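Local coordinates for flagellar biosynthesis protein FlhF (Bacillus subtilis, PDB 2PX0) that is a GTP-binding GTPase of the signal recognition particle family that is necessary for flagellar biosynthesis and may be involved in translocation of the flagellum, at residues Q50-T58 with S254-E264; F195-K205 with V233-V241. One frame throughout, in Å; residues are numbered along the deposited sequence.

Contact 1: Q50-T58 with S254-E264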
loop_
_atom_site.group_PDB
_atom_site.type_symbol
_atom_site.label_atom_id
_atom_site.label_comp_id
_atom_site.label_asym_id
_atom_site.label_seq_id
_atom_site.Cartn_x
_atom_site.Cartn_y
_atom_site.Cartn_z
ATOM N N GLN A 50 -5.476 -6.641 22.355
ATOM C CA GLN A 50 -5.674 -5.227 22.042
ATOM C C GLN A 50 -4.607 -4.774 21.069
ATOM O O GLN A 50 -4.912 -4.218 20.013
ATOM C CB GLN A 50 -5.569 -4.370 23.315
ATOM C CG GLN A 50 -6.842 -4.273 24.110
ATOM C CD GLN A 50 -7.994 -3.798 23.249
ATOM O OE1 GLN A 50 -7.894 -2.765 22.570
ATOM N NE2 GLN A 50 -9.099 -4.552 23.264
ATOM N N GLU A 51 -3.358 -5.029 21.452
ATOM C CA GLU A 51 -2.183 -4.651 20.679
ATOM C C GLU A 51 -2.166 -5.128 19.216
ATOM O O GLU A 51 -1.691 -4.410 18.325
ATOM C CB GLU A 51 -0.923 -5.120 21.425
ATOM C CG GLU A 51 -0.691 -4.355 22.739
ATOM C CD GLU A 51 0.517 -4.841 23.549
ATOM O OE1 GLU A 51 1.636 -4.904 22.985
ATOM O OE2 GLU A 51 0.344 -5.143 24.756
ATOM N N THR A 52 -2.686 -6.326 18.969
ATOM C CA THR A 52 -2.730 -6.877 17.615
ATOM C C THR A 52 -3.869 -6.229 16.843
ATOM O O THR A 52 -4.816 -5.722 17.430
ATOM C CB THR A 52 -2.975 -8.377 17.647
ATOM O OG1 THR A 52 -4.257 -8.628 18.233
ATOM C CG2 THR A 52 -1.913 -9.061 18.484
ATOM N N GLY A 53 -3.789 -6.247 15.523
ATOM C CA GLY A 53 -4.845 -5.631 14.742
ATOM C C GLY A 53 -6.137 -6.421 14.733
ATOM O O GLY A 53 -7.128 -5.977 14.152
ATOM N N ILE A 54 -6.121 -7.591 15.371
ATOM C CA ILE A 54 -7.284 -8.480 15.453
ATOM C C ILE A 54 -8.587 -7.690 15.602
ATOM O O ILE A 54 -8.644 -6.724 16.358
ATOM C CB ILE A 54 -7.120 -9.437 16.655
ATOM C CG1 ILE A 54 -5.858 -10.271 16.474
ATOM C CG2 ILE A 54 -8.285 -10.365 16.768
ATOM C CD1 ILE A 54 -5.840 -11.053 15.191
ATOM N N LYS A 55 -9.627 -8.080 14.871
ATOM C CA LYS A 55 -10.898 -7.378 14.985
ATOM C C LYS A 55 -11.688 -7.822 16.216
ATOM O O LYS A 55 -11.686 -8.992 16.594
ATOM C CB LYS A 55 -11.749 -7.542 13.712
ATOM C CG LYS A 55 -12.222 -8.940 13.376
ATOM C CD LYS A 55 -12.987 -8.911 12.055
ATOM C CE LYS A 55 -13.344 -10.321 11.564
ATOM N NZ LYS A 55 -13.997 -10.357 10.209
ATOM N N GLU A 56 -12.347 -6.846 16.832
ATOM C CA GLU A 56 -13.148 -7.016 18.030
ATOM C C GLU A 56 -13.776 -8.388 18.207
ATOM O O GLU A 56 -13.464 -9.111 19.165
ATOM C CB GLU A 56 -14.232 -5.939 18.055
ATOM C CG GLU A 56 -14.099 -4.960 19.206
ATOM C CD GLU A 56 -12.659 -4.507 19.446
ATOM O OE1 GLU A 56 -12.007 -3.981 18.507
ATOM O OE2 GLU A 56 -12.180 -4.678 20.588
ATOM N N SER A 57 -14.668 -8.743 17.291
ATOM C CA SER A 57 -15.348 -10.026 17.373
ATOM C C SER A 57 -14.419 -11.191 17.685
ATOM O O SER A 57 -14.790 -12.094 18.432
ATOM C CB SER A 57 -16.106 -10.302 16.074
ATOM O OG SER A 57 -15.435 -9.747 14.954
ATOM N N THR A 58 -13.213 -11.162 17.122
ATOM C CA THR A 58 -12.233 -12.221 17.332
ATOM C C THR A 58 -11.678 -12.211 18.746
ATOM O O THR A 58 -11.536 -13.263 19.366
ATOM C CB THR A 58 -11.074 -12.102 16.351
ATOM O OG1 THR A 58 -11.592 -11.994 15.024
ATOM C CG2 THR A 58 -10.189 -13.338 16.417
ATOM N N SER A 254 1.372 -3.713 12.887
ATOM C CA SER A 254 0.711 -4.872 13.454
ATOM C C SER A 254 0.394 -5.825 12.303
ATOM O O SER A 254 0.482 -5.454 11.139
ATOM C CB SER A 254 -0.571 -4.440 14.166
ATOM O OG SER A 254 -1.466 -5.527 14.334
ATOM N N LEU A 255 0.040 -7.059 12.618
ATOM C CA LEU A 255 -0.264 -8.023 11.590
ATOM C C LEU A 255 -1.691 -8.521 11.749
ATOM O O LEU A 255 -2.121 -9.468 11.081
ATOM C CB LEU A 255 0.737 -9.168 11.667
ATOM C CG LEU A 255 2.069 -8.896 10.963
ATOM C CD1 LEU A 255 3.094 -9.928 11.354
ATOM C CD2 LEU A 255 1.856 -8.939 9.462
ATOM N N GLY A 256 -2.434 -7.861 12.630
ATOM C CA GLY A 256 -3.814 -8.252 12.849
ATOM C C GLY A 256 -4.595 -8.382 11.548
ATOM O O GLY A 256 -5.215 -9.419 11.289
ATOM N N SER A 257 -4.560 -7.338 10.720
ATOM C CA SER A 257 -5.278 -7.351 9.457
ATOM C C SER A 257 -4.957 -8.592 8.614
ATOM O O SER A 257 -5.851 -9.197 8.000
ATOM C CB SER A 257 -4.965 -6.079 8.669
ATOM O OG SER A 257 -3.576 -5.843 8.583
ATOM N N VAL A 258 -3.683 -8.978 8.584
ATOM C CA VAL A 258 -3.290 -10.139 7.798
ATOM C C VAL A 258 -3.913 -11.397 8.420
ATOM O O VAL A 258 -4.262 -12.348 7.720
ATOM C CB VAL A 258 -1.740 -10.255 7.715
ATOM C CG1 VAL A 258 -1.341 -11.317 6.711
ATOM C CG2 VAL A 258 -1.156 -8.920 7.308
ATOM N N PHE A 259 -4.058 -11.400 9.739
ATOM C CA PHE A 259 -4.687 -12.528 10.416
ATOM C C PHE A 259 -6.163 -12.527 10.016
ATOM O O PHE A 259 -6.684 -13.507 9.469
ATOM C CB PHE A 259 -4.551 -12.371 11.930
ATOM C CG PHE A 259 -5.202 -13.467 12.714
ATOM C CD1 PHE A 259 -6.548 -13.402 13.026
ATOM C CD2 PHE A 259 -4.467 -14.562 13.144
ATOM C CE1 PHE A 259 -7.161 -14.412 13.764
ATOM C CE2 PHE A 259 -5.070 -15.573 13.880
ATOM C CZ PHE A 259 -6.421 -15.499 14.192
ATOM N N ASN A 260 -6.825 -11.406 10.287
ATOM C CA ASN A 260 -8.227 -11.239 9.931
ATOM C C ASN A 260 -8.544 -11.854 8.557
ATOM O O ASN A 260 -9.536 -12.567 8.397
ATOM C CB ASN A 260 -8.585 -9.752 9.895
ATOM C CG ASN A 260 -8.479 -9.083 11.249
ATOM O OD1 ASN A 260 -9.063 -9.540 12.241
ATOM N ND2 ASN A 260 -7.744 -7.978 11.297
ATOM N N ILE A 261 -7.697 -11.563 7.571
ATOM C CA ILE A 261 -7.887 -12.060 6.215
ATOM C C ILE A 261 -7.720 -13.555 6.118
ATOM O O ILE A 261 -8.434 -14.230 5.361
ATOM C CB ILE A 261 -6.896 -11.415 5.223
ATOM C CG1 ILE A 261 -7.302 -9.974 4.933
ATOM C CG2 ILE A 261 -6.888 -12.179 3.929
ATOM C CD1 ILE A 261 -8.680 -9.845 4.353
ATOM N N LEU A 262 -6.761 -14.072 6.872
ATOM C CA LEU A 262 -6.494 -15.493 6.844
ATOM C C LEU A 262 -7.546 -16.269 7.606
ATOM O O LEU A 262 -7.979 -17.326 7.150
ATOM C CB LEU A 262 -5.111 -15.785 7.418
ATOM C CG LEU A 262 -3.927 -15.465 6.521
ATOM C CD1 LEU A 262 -2.624 -15.532 7.332
ATOM C CD2 LEU A 262 -3.911 -16.448 5.367
ATOM N N ALA A 263 -7.964 -15.740 8.753
ATOM C CA ALA A 263 -8.965 -16.402 9.594
ATOM C C ALA A 263 -10.164 -16.863 8.774
ATOM O O ALA A 263 -10.628 -18.004 8.894
ATOM C CB ALA A 263 -9.423 -15.467 10.677
ATOM N N GLU A 264 -10.654 -15.959 7.936
ATOM C CA GLU A 264 -11.777 -16.238 7.074
ATOM C C GLU A 264 -11.318 -16.617 5.648
ATOM O O GLU A 264 -11.835 -16.086 4.668
ATOM C CB GLU A 264 -12.686 -15.018 7.058
ATOM C CG GLU A 264 -11.926 -13.705 6.938
ATOM C CD GLU A 264 -12.783 -12.474 7.221
ATOM O OE1 GLU A 264 -13.234 -12.305 8.382
ATOM O OE2 GLU A 264 -13.003 -11.671 6.283
#
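Lys-55 is gripped at both ends by helix 256-263 and the residue just after it. Its backbone N donates to Asn-260 OD1 at 3.1 Å (N-H...O 147°), arriving in the carbonyl plane on a lone pair. CG, placed between the backbone N and the carbonyl carbon (chi1 65°), passes this same oxygen; from there the extended chain carries NZ to Glu-264, where it forms a 2.8 Å salt bridge with OE1, met on the syn side and 17° out of the carboxylate plane. Tyr-226 OH is hydrogen-bonded to both Lys-55 NZ and Glu-264 OE2, so one hydroxyl ties the two ends of the ion pair together. An alanine here would probably leave the carboxylate of Glu-264 without its charged mate and Tyr-226 OH without one of its two partners.

Nearer the start of the helix, Gly-53 and Gly-256 bring the two backbones together, their CA atoms 3.4 Å apart. Ser-254 OG closes an ST turn by accepting from Gly-256 N at 3.0 Å, and takes a weak bond from Gly-53 N as well. The apolar part of the contact lies beside this polar seam: Ile-54 CD1 meets Phe-259 obliquely near CD1 and CG of the ring, and Thr-58 CG2 approaches CE1 at 4.2 Å.

The contact joins the N domain, at the turn between helices 41-51 and 56-71, to the GTPase domain. Ser-257 OG is hydrogen-bonded to Lys-225 of the second subunit. Leu-255, at the N-cap, packs on helix 287-294, as do Val-258 and Phe-259 of helix 256-263; Ser-257, Asn-260 and Ile-261 touch helix 226-232, and Val-258, Ile-261 and Leu-262 rest on strand 243-247.

Contact 2: F195-K205 with V233-V241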
loop_
_atom_site.group_PDB
_atom_site.type_symbol
_atom_site.label_atom_id
_atom_site.label_comp_id
_atom_site.label_asym_id
_atom_site.label_seq_id
_atom_site.Cartn_x
_atom_site.Cartn_y
_atom_site.Cartn_z
ATOM N N PHE A 195 -8.345 -4.262 -9.122
ATOM C CA PHE A 195 -9.358 -5.314 -9.218
ATOM C C PHE A 195 -10.709 -5.105 -8.532
ATOM O O PHE A 195 -11.205 -5.999 -7.840
ATOM C CB PHE A 195 -8.767 -6.641 -8.748
ATOM C CG PHE A 195 -7.571 -7.070 -9.527
ATOM C CD1 PHE A 195 -6.319 -6.542 -9.251
ATOM C CD2 PHE A 195 -7.695 -7.994 -10.560
ATOM C CE1 PHE A 195 -5.206 -6.931 -9.995
ATOM C CE2 PHE A 195 -6.589 -8.390 -11.310
ATOM C CZ PHE A 195 -5.344 -7.857 -11.025
ATOM N N LYS A 196 -11.306 -3.932 -8.716
ATOM C CA LYS A 196 -12.616 -3.663 -8.138
ATOM C C LYS A 196 -13.549 -3.515 -9.323
ATOM O O LYS A 196 -14.770 -3.410 -9.180
ATOM C CB LYS A 196 -12.595 -2.396 -7.284
ATOM C CG LYS A 196 -12.951 -2.652 -5.811
ATOM C CD LYS A 196 -12.707 -1.412 -4.938
ATOM C CE LYS A 196 -13.453 -0.184 -5.451
ATOM N NZ LYS A 196 -13.174 0.994 -4.602
ATOM N N ASP A 197 -12.936 -3.501 -10.501
ATOM C CA ASP A 197 -13.649 -3.434 -11.765
ATOM C C ASP A 197 -13.535 -4.861 -12.290
ATOM O O ASP A 197 -12.491 -5.266 -12.810
ATOM C CB ASP A 197 -12.968 -2.458 -12.733
ATOM C CG ASP A 197 -13.220 -2.810 -14.201
ATOM O OD1 ASP A 197 -14.256 -3.439 -14.502
ATOM O OD2 ASP A 197 -12.387 -2.452 -15.058
ATOM N N PRO A 198 -14.612 -5.647 -12.156
ATOM C CA PRO A 198 -14.592 -7.035 -12.624
ATOM C C PRO A 198 -13.945 -7.245 -13.989
ATOM O O PRO A 198 -13.546 -8.362 -14.315
ATOM C CB PRO A 198 -16.074 -7.435 -12.593
ATOM C CG PRO A 198 -16.800 -6.120 -12.735
ATOM C CD PRO A 198 -15.986 -5.216 -11.847
ATOM N N GLN A 199 -13.824 -6.179 -14.776
ATOM C CA GLN A 199 -13.219 -6.288 -16.102
ATOM C C GLN A 199 -11.868 -6.982 -16.037
ATOM O O GLN A 199 -11.633 -7.993 -16.706
ATOM C CB GLN A 199 -13.029 -4.900 -16.738
ATOM C CG GLN A 199 -12.267 -4.940 -18.076
ATOM C CD GLN A 199 -12.088 -3.570 -18.711
ATOM O OE1 GLN A 199 -11.560 -2.646 -18.088
ATOM N NE2 GLN A 199 -12.517 -3.437 -19.964
ATOM N N TYR A 200 -10.991 -6.425 -15.211
ATOM C CA TYR A 200 -9.641 -6.933 -15.054
ATOM C C TYR A 200 -9.536 -8.327 -14.455
ATOM O O TYR A 200 -8.617 -9.079 -14.785
ATOM C CB TYR A 200 -8.827 -5.926 -14.245
ATOM C CG TYR A 200 -8.618 -4.627 -14.997
ATOM C CD1 TYR A 200 -7.922 -4.609 -16.211
ATOM C CD2 TYR A 200 -9.118 -3.422 -14.505
ATOM C CE1 TYR A 200 -7.726 -3.425 -16.917
ATOM C CE2 TYR A 200 -8.931 -2.227 -15.203
ATOM C CZ TYR A 200 -8.233 -2.237 -16.409
ATOM O OH TYR A 200 -8.037 -1.065 -17.108
ATOM N N ILE A 201 -10.469 -8.683 -13.580
ATOM C CA ILE A 201 -10.443 -10.013 -12.977
ATOM C C ILE A 201 -10.748 -11.000 -14.100
ATOM O O ILE A 201 -10.420 -12.181 -14.023
ATOM C CB ILE A 201 -11.510 -10.156 -11.880
ATOM C CG1 ILE A 201 -11.598 -8.860 -11.074
ATOM C CG2 ILE A 201 -11.146 -11.300 -10.946
ATOM C CD1 ILE A 201 -12.773 -8.819 -10.110
ATOM N N ASP A 202 -11.382 -10.488 -15.148
ATOM C CA ASP A 202 -11.740 -11.287 -16.308
ATOM C C ASP A 202 -10.554 -11.340 -17.261
ATOM O O ASP A 202 -10.205 -12.410 -17.759
ATOM C CB ASP A 202 -12.958 -10.675 -17.006
ATOM C CG ASP A 202 -14.264 -10.976 -16.282
ATOM O OD1 ASP A 202 -14.319 -10.845 -15.038
ATOM O OD2 ASP A 202 -15.244 -11.337 -16.962
ATOM N N GLU A 203 -9.934 -10.183 -17.505
ATOM C CA GLU A 203 -8.770 -10.098 -18.392
ATOM C C GLU A 203 -7.699 -11.065 -17.911
ATOM O O GLU A 203 -6.945 -11.626 -18.711
ATOM C CB GLU A 203 -8.183 -8.678 -18.406
ATOM C CG GLU A 203 -6.951 -8.525 -19.322
ATOM C CD GLU A 203 -6.259 -7.164 -19.195
ATOM O OE1 GLU A 203 -6.940 -6.123 -19.335
ATOM O OE2 GLU A 203 -5.026 -7.133 -18.968
ATOM N N LEU A 204 -7.637 -11.249 -16.595
ATOM C CA LEU A 204 -6.665 -12.143 -15.993
ATOM C C LEU A 204 -6.969 -13.585 -16.364
ATOM O O LEU A 204 -6.113 -14.289 -16.899
ATOM C CB LEU A 204 -6.685 -11.980 -14.477
ATOM C CG LEU A 204 -5.634 -12.734 -13.666
ATOM C CD1 LEU A 204 -4.253 -12.168 -13.963
ATOM C CD2 LEU A 204 -5.952 -12.604 -12.183
ATOM N N LYS A 205 -8.194 -14.021 -16.085
ATOM C CA LYS A 205 -8.611 -15.387 -16.393
ATOM C C LYS A 205 -8.565 -15.637 -17.894
ATOM O O LYS A 205 -8.292 -16.758 -18.333
ATOM C CB LYS A 205 -10.026 -15.644 -15.872
ATOM C CG LYS A 205 -10.148 -15.638 -14.358
ATOM C CD LYS A 205 -11.607 -15.619 -13.908
ATOM C CE LYS A 205 -12.314 -14.325 -14.333
ATOM N NZ LYS A 205 -13.746 -14.243 -13.890
ATOM N N VAL A 233 -10.573 -9.609 -1.858
ATOM C CA VAL A 233 -10.319 -11.041 -1.784
ATOM C C VAL A 233 -11.526 -11.814 -2.322
ATOM O O VAL A 233 -11.410 -12.969 -2.740
ATOM C CB VAL A 233 -10.038 -11.473 -0.333
ATOM C CG1 VAL A 233 -11.346 -11.535 0.457
ATOM C CG2 VAL A 233 -9.325 -12.808 -0.326
ATOM N N LYS A 234 -12.684 -11.158 -2.297
ATOM C CA LYS A 234 -13.929 -11.739 -2.781
ATOM C C LYS A 234 -13.960 -11.640 -4.297
ATOM O O LYS A 234 -14.329 -12.587 -4.983
ATOM C CB LYS A 234 -15.123 -10.983 -2.208
ATOM C CG LYS A 234 -15.062 -10.791 -0.698
ATOM C CD LYS A 234 -14.875 -12.121 0.023
ATOM C CE LYS A 234 -14.791 -11.934 1.532
ATOM N NZ LYS A 234 -16.036 -11.350 2.096
ATOM N N ARG A 235 -13.558 -10.483 -4.810
ATOM C CA ARG A 235 -13.536 -10.251 -6.245
ATOM C C ARG A 235 -12.670 -11.291 -6.940
ATOM O O ARG A 235 -12.779 -11.496 -8.148
ATOM C CB ARG A 235 -13.003 -8.844 -6.549
ATOM C CG ARG A 235 -13.688 -7.732 -5.761
ATOM C CD ARG A 235 -15.225 -7.856 -5.799
ATOM N NE ARG A 235 -15.788 -7.627 -7.132
ATOM C CZ ARG A 235 -15.838 -6.441 -7.734
ATOM N NH1 ARG A 235 -15.360 -5.361 -7.124
ATOM N NH2 ARG A 235 -16.362 -6.333 -8.949
ATOM N N PHE A 236 -11.813 -11.954 -6.171
ATOM C CA PHE A 236 -10.933 -12.966 -6.738
ATOM C C PHE A 236 -11.448 -14.377 -6.528
ATOM O O PHE A 236 -10.740 -15.349 -6.785
ATOM C CB PHE A 236 -9.532 -12.855 -6.140
ATOM C CG PHE A 236 -8.645 -11.888 -6.853
ATOM C CD1 PHE A 236 -8.713 -10.527 -6.577
ATOM C CD2 PHE A 236 -7.750 -12.338 -7.821
ATOM C CE1 PHE A 236 -7.901 -9.621 -7.251
ATOM C CE2 PHE A 236 -6.931 -11.443 -8.508
ATOM C CZ PHE A 236 -7.008 -10.080 -8.219
ATOM N N SER A 237 -12.684 -14.489 -6.064
ATOM C CA SER A 237 -13.275 -15.795 -5.811
ATOM C C SER A 237 -13.269 -16.708 -7.040
ATOM O O SER A 237 -12.897 -17.882 -6.943
ATOM C CB SER A 237 -14.698 -15.634 -5.291
ATOM O OG SER A 237 -15.181 -16.867 -4.807
ATOM N N SER A 238 -13.677 -16.180 -8.192
ATOM C CA SER A 238 -13.697 -16.979 -9.415
ATOM C C SER A 238 -12.326 -17.598 -9.687
ATOM O O SER A 238 -12.185 -18.822 -9.694
ATOM C CB SER A 238 -14.128 -16.116 -10.600
ATOM O OG SER A 238 -13.914 -14.741 -10.319
ATOM N N VAL A 239 -11.315 -16.752 -9.888
ATOM C CA VAL A 239 -9.954 -17.223 -10.157
ATOM C C VAL A 239 -9.344 -18.001 -8.995
ATOM O O VAL A 239 -9.354 -17.549 -7.854
ATOM C CB VAL A 239 -9.014 -16.068 -10.483
ATOM C CG1 VAL A 239 -9.206 -14.959 -9.485
ATOM C CG2 VAL A 239 -7.570 -16.562 -10.453
ATOM N N PRO A 240 -8.784 -19.178 -9.288
ATOM C CA PRO A 240 -8.161 -20.044 -8.289
ATOM C C PRO A 240 -6.824 -19.507 -7.778
ATOM O O PRO A 240 -6.015 -18.999 -8.552
ATOM C CB PRO A 240 -8.007 -21.360 -9.045
ATOM C CG PRO A 240 -7.664 -20.887 -10.418
ATOM C CD PRO A 240 -8.665 -19.763 -10.634
ATOM N N VAL A 241 -6.594 -19.635 -6.475
ATOM C CA VAL A 241 -5.358 -19.170 -5.862
ATOM C C VAL A 241 -4.798 -20.245 -4.928
ATOM O O VAL A 241 -5.509 -20.761 -4.071
ATOM C CB VAL A 241 -5.616 -17.881 -5.065
ATOM C CG1 VAL A 241 -4.365 -17.440 -4.358
ATOM C CG2 VAL A 241 -6.100 -16.796 -5.993
#
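Arg-235 reaches from the loop after helix 226-232 to the loop leading into helix 198-207 and its first turn, within the P-loop GTPase domain of the SRP type. Its CB meets Ile-201 CD1 and Phe-195 O, 3.6 Å from each, and CG stays beside that carbonyl oxygen. The chain bends at chi2 and chi3, and the guanidinium has Ile-201 CD1 and Phe-195 O over one face. At its edge NH1 donates to Lys-196 O at 2.9 Å, coming from above the carbonyl plane (41° out of it), while NH2 adds a weak bond to the same oxygen and abuts Pro-198 CD.

Lys-196 turns its own amine elsewhere, to Asp-250 O of the second subunit. Farther along, Lys-205 CG lies 4.1 Å from Val-239 CB, and both side chains also touch Phe-210. Phe-195 brings the contact close to the nucleotide site: its side chain touches the P-loop at Gly-112 and lies about 8 Å from the bound GTP analogue. Leu-204 CD2 packs on CE2 of Phe-236, whose ring meets that of Phe-195 at 49°, placing Phe-236 CZ 3.2 Å above one face of the Phe-195 ring, offset toward its rim.

How the contacts relate
From the N terminus, the chain leaves helix 41-51, turns and enters helix 56-71, giving contact 1 its first segment. It then runs through the rest of the N domain and into the GTPase domain, past strands 107-112, 137-141 and 185-189, to residues 195-205. Contact 2 closes a short loop holding strand 214-221 and helix 226-232, and is complete at residue 241. Strand 243-247 follows before residues 254-264 close contact 1, so contact 2 is nested within the long loop. Contact 1 ties the two domains together, whereas contact 2 is internal to the GTPase domain. Their centres are 24 Å apart, and they do not touch.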